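Local coordinates for protein peptidoglycan glycosyltransferase (Eggerthella lenta, PDB 4MNR) that belongs to the penicillin-binding proteins, pairing an N-terminal dimerisation-type domain with a transpeptidase-type domain of the beta-lactamase-like fold, at residues N114-R128 with K442-Q454. Numbering follows the deposited sequence.
Sequences NSKIQQAAQDALAGR and KAQNVLKTALEVQ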
# COMPACT_ATOMS: atom_id res chain seq x y z
N ASN A 114 -4.44 -7.69 13.32
CA ASN A 114 -5.67 -8.20 13.90
C ASN A 114 -6.17 -9.35 13.03
O ASN A 114 -6.26 -9.21 11.81
CB ASN A 114 -6.74 -7.11 13.98
CG ASN A 114 -8.09 -7.66 14.44
OD1 ASN A 114 -8.91 -8.07 13.61
ND2 ASN A 114 -8.32 -7.70 15.76
N SER A 115 -6.46 -10.50 13.63
CA SER A 115 -6.79 -11.67 12.81
C SER A 115 -8.05 -11.50 11.95
O SER A 115 -8.11 -12.03 10.85
CB SER A 115 -6.87 -12.94 13.66
OG SER A 115 -7.98 -12.88 14.55
N LYS A 116 -9.03 -10.74 12.44
CA LYS A 116 -10.28 -10.57 11.70
C LYS A 116 -10.11 -9.60 10.53
O LYS A 116 -10.66 -9.83 9.44
CB LYS A 116 -11.41 -10.10 12.62
CG LYS A 116 -11.80 -11.12 13.68
CD LYS A 116 -12.80 -10.53 14.67
CE LYS A 116 -14.06 -10.02 13.98
NZ LYS A 116 -15.03 -9.42 14.95
N ILE A 117 -9.35 -8.53 10.75
CA ILE A 117 -9.07 -7.59 9.67
C ILE A 117 -8.17 -8.27 8.64
O ILE A 117 -8.36 -8.12 7.43
CB ILE A 117 -8.44 -6.29 10.20
CG1 ILE A 117 -9.37 -5.64 11.23
CG2 ILE A 117 -8.20 -5.30 9.07
CD1 ILE A 117 -8.81 -4.37 11.86
N GLN A 118 -7.21 -9.05 9.12
CA GLN A 118 -6.33 -9.80 8.23
C GLN A 118 -7.15 -10.76 7.35
O GLN A 118 -6.94 -10.83 6.15
CB GLN A 118 -5.30 -10.59 9.04
CG GLN A 118 -4.37 -11.44 8.18
CD GLN A 118 -3.38 -10.61 7.38
OE1 GLN A 118 -2.97 -9.53 7.80
NE2 GLN A 118 -2.96 -11.14 6.23
N GLN A 119 -8.12 -11.44 7.94
CA GLN A 119 -8.94 -12.38 7.18
C GLN A 119 -9.78 -11.63 6.14
O GLN A 119 -9.96 -12.11 5.01
CB GLN A 119 -9.85 -13.21 8.10
CG GLN A 119 -10.59 -14.31 7.36
CD GLN A 119 -9.64 -15.30 6.73
OE1 GLN A 119 -8.81 -15.90 7.43
NE2 GLN A 119 -9.73 -15.48 5.41
N ALA A 120 -10.29 -10.45 6.51
CA ALA A 120 -11.08 -9.66 5.57
C ALA A 120 -10.22 -9.23 4.38
O ALA A 120 -10.68 -9.26 3.24
CB ALA A 120 -11.70 -8.44 6.25
N ALA A 121 -8.99 -8.84 4.66
CA ALA A 121 -8.07 -8.45 3.58
C ALA A 121 -7.80 -9.62 2.64
O ALA A 121 -7.78 -9.47 1.41
CB ALA A 121 -6.77 -7.91 4.16
N GLN A 122 -7.61 -10.80 3.22
CA GLN A 122 -7.37 -11.99 2.42
C GLN A 122 -8.61 -12.40 1.62
O GLN A 122 -8.50 -12.82 0.47
CB GLN A 122 -6.87 -13.14 3.30
CG GLN A 122 -5.55 -12.81 3.95
CD GLN A 122 -4.99 -13.95 4.80
OE1 GLN A 122 -4.11 -13.73 5.64
NE2 GLN A 122 -5.46 -15.17 4.56
N ASP A 123 -9.78 -12.26 2.23
CA ASP A 123 -11.02 -12.60 1.54
C ASP A 123 -11.26 -11.68 0.33
O ASP A 123 -11.81 -12.12 -0.69
CB ASP A 123 -12.22 -12.52 2.49
CG ASP A 123 -12.24 -13.63 3.53
OD1 ASP A 123 -11.50 -14.64 3.38
OD2 ASP A 123 -13.02 -13.51 4.50
N ALA A 124 -10.85 -10.42 0.46
CA ALA A 124 -10.98 -9.44 -0.61
C ALA A 124 -10.15 -9.86 -1.81
O ALA A 124 -10.56 -9.64 -2.96
CB ALA A 124 -10.56 -8.06 -0.13
N LEU A 125 -9.02 -10.50 -1.55
CA LEU A 125 -8.09 -10.90 -2.60
C LEU A 125 -8.28 -12.33 -3.09
O LEU A 125 -7.59 -12.76 -4.01
CB LEU A 125 -6.65 -10.80 -2.08
CG LEU A 125 -6.19 -9.43 -1.60
CD1 LEU A 125 -4.83 -9.54 -0.93
CD2 LEU A 125 -6.15 -8.49 -2.77
N ALA A 126 -9.20 -13.07 -2.47
CA ALA A 126 -9.33 -14.50 -2.76
C ALA A 126 -9.60 -14.78 -4.25
O ALA A 126 -10.53 -14.23 -4.83
CB ALA A 126 -10.41 -15.13 -1.89
N GLY A 127 -8.76 -15.61 -4.86
CA GLY A 127 -8.93 -15.95 -6.27
C GLY A 127 -8.35 -14.91 -7.21
O GLY A 127 -8.47 -15.04 -8.44
N ARG A 128 -7.70 -13.90 -6.64
CA ARG A 128 -7.11 -12.82 -7.43
C ARG A 128 -5.61 -12.77 -7.22
O ARG A 128 -5.06 -13.50 -6.40
CB ARG A 128 -7.67 -11.48 -6.97
CG ARG A 128 -9.16 -11.44 -6.76
CD ARG A 128 -9.81 -10.74 -7.90
NE ARG A 128 -11.26 -10.64 -7.77
CZ ARG A 128 -12.02 -10.04 -8.68
NH1 ARG A 128 -11.44 -9.50 -9.74
NH2 ARG A 128 -13.33 -9.98 -8.54
N LYS A 442 -13.93 -4.05 -3.34
CA LYS A 442 -13.33 -4.95 -2.36
C LYS A 442 -12.86 -4.20 -1.11
O LYS A 442 -12.95 -4.72 -0.00
CB LYS A 442 -12.18 -5.74 -2.96
CG LYS A 442 -12.62 -6.73 -4.03
CD LYS A 442 -13.67 -7.69 -3.52
CE LYS A 442 -13.92 -8.80 -4.52
NZ LYS A 442 -15.03 -9.68 -4.06
N ALA A 443 -12.35 -2.98 -1.29
CA ALA A 443 -11.91 -2.16 -0.17
C ALA A 443 -13.07 -1.91 0.78
O ALA A 443 -12.87 -1.79 1.99
CB ALA A 443 -11.35 -0.84 -0.65
N GLN A 444 -14.29 -1.80 0.24
CA GLN A 444 -15.45 -1.50 1.07
C GLN A 444 -15.59 -2.54 2.18
O GLN A 444 -15.82 -2.19 3.35
CB GLN A 444 -16.73 -1.44 0.23
CG GLN A 444 -17.91 -0.75 0.92
CD GLN A 444 -18.82 -1.70 1.66
OE1 GLN A 444 -18.56 -2.90 1.75
NE2 GLN A 444 -19.92 -1.16 2.20
N ASN A 445 -15.47 -3.81 1.79
CA ASN A 445 -15.61 -4.92 2.72
C ASN A 445 -14.52 -4.91 3.80
O ASN A 445 -14.78 -5.18 4.97
CB ASN A 445 -15.56 -6.25 1.95
CG ASN A 445 -16.57 -6.31 0.80
OD1 ASN A 445 -17.54 -5.56 0.78
ND2 ASN A 445 -16.33 -7.21 -0.15
N VAL A 446 -13.30 -4.58 3.40
CA VAL A 446 -12.17 -4.55 4.33
C VAL A 446 -12.34 -3.41 5.34
O VAL A 446 -12.18 -3.60 6.56
CB VAL A 446 -10.83 -4.42 3.59
CG1 VAL A 446 -9.67 -4.37 4.58
CG2 VAL A 446 -10.64 -5.59 2.62
N LEU A 447 -12.70 -2.23 4.84
CA LEU A 447 -12.97 -1.09 5.71
C LEU A 447 -14.12 -1.37 6.68
O LEU A 447 -14.03 -1.03 7.86
CB LEU A 447 -13.33 0.14 4.87
CG LEU A 447 -12.19 0.95 4.26
CD1 LEU A 447 -12.76 1.91 3.23
CD2 LEU A 447 -11.45 1.71 5.35
N LYS A 448 -15.20 -1.98 6.19
CA LYS A 448 -16.35 -2.29 7.04
C LYS A 448 -15.92 -3.23 8.16
O LYS A 448 -16.27 -3.02 9.31
CB LYS A 448 -17.49 -2.93 6.23
CG LYS A 448 -18.79 -3.10 6.99
CD LYS A 448 -19.86 -3.77 6.13
CE LYS A 448 -21.10 -4.12 6.94
NZ LYS A 448 -21.81 -2.91 7.43
N THR A 449 -15.12 -4.24 7.82
CA THR A 449 -14.66 -5.18 8.84
C THR A 449 -13.79 -4.47 9.87
O THR A 449 -13.96 -4.69 11.07
CB THR A 449 -13.89 -6.36 8.22
OG1 THR A 449 -14.81 -7.13 7.42
CG2 THR A 449 -13.34 -7.27 9.32
N ALA A 450 -12.87 -3.64 9.40
CA ALA A 450 -12.04 -2.86 10.32
C ALA A 450 -12.90 -2.00 11.26
O ALA A 450 -12.64 -1.96 12.47
CB ALA A 450 -11.04 -2.00 9.57
N LEU A 451 -13.92 -1.34 10.73
CA LEU A 451 -14.78 -0.49 11.57
C LEU A 451 -15.60 -1.32 12.56
O LEU A 451 -15.83 -0.89 13.69
CB LEU A 451 -15.71 0.37 10.71
CG LEU A 451 -14.92 1.37 9.86
CD1 LEU A 451 -15.79 1.90 8.73
CD2 LEU A 451 -14.43 2.52 10.72
N GLU A 452 -16.03 -2.50 12.14
CA GLU A 452 -16.73 -3.40 13.06
C GLU A 452 -15.84 -3.85 14.22
O GLU A 452 -16.27 -3.86 15.38
CB GLU A 452 -17.26 -4.61 12.29
CG GLU A 452 -18.42 -4.31 11.36
CD GLU A 452 -18.73 -5.46 10.41
OE1 GLU A 452 -17.96 -6.45 10.39
OE2 GLU A 452 -19.75 -5.37 9.69
N VAL A 453 -14.61 -4.24 13.88
CA VAL A 453 -13.64 -4.72 14.87
C VAL A 453 -13.34 -3.63 15.88
O VAL A 453 -13.26 -3.88 17.09
CB VAL A 453 -12.35 -5.19 14.17
CG1 VAL A 453 -11.21 -5.32 15.18
CG2 VAL A 453 -12.60 -6.50 13.44
N GLN A 454 -13.22 -2.40 15.38
CA GLN A 454 -12.93 -1.24 16.21
C GLN A 454 -14.16 -0.74 16.99
O GLN A 454 -14.04 0.14 17.84
CB GLN A 454 -12.32 -0.11 15.36
CG GLN A 454 -10.95 -0.44 14.77
CD GLN A 454 -10.42 0.66 13.86
OE1 GLN A 454 -11.17 1.55 13.46
NE2 GLN A 454 -9.13 0.60 13.53
O HOH W 1 -16.11 -8.07 12.04
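I117 and V453 touch, CG1 against CG2, where helices 115-125 and 438-453 lie side by side, and the pair illustrates how two nearly antiparallel helices (170° between the directions of 115-125 and 442-453, axes 8.8 Å apart) can mesh through small and branched residues. I117 carries its CG1 arm beside the backbone N (chi1 -58°), which brings CD1 to 3.9 Å from A450 CA. The two methyls of V453 divide their work: CG2 lies against the aliphatic part of K116, 3.8 Å from its CE, and CG1 meets the side-chain amide of N114, approaching from the opposite direction, 3.8 Å from ND2. That amide is held by its own helix, since N114 OD1 caps the first turn, accepting a straight bond from I117 N in the carbonyl plane at 2.9 Å and a weak one from K116 N.

Midway, A120 CB sits 3.6 Å from T449 OG1, whose hydroxyl is turned back to N445 O. Here the alanines keep the backbones close, with A120 and V446 CA atoms 5.4 Å apart. V446 then presses CG2 against A124 CB at 3.7 Å, and K442 runs its methylenes past A124 O. Beneath the pair, I117 and V446 both reach V134 of strand 130-135. The arrangement is the packing of helix 115-125 and the C-terminal helix 438-453 on one face of the five-stranded antiparallel sheet, characteristic of the fold shared by penicillin-binding proteins and serine beta-lactamases.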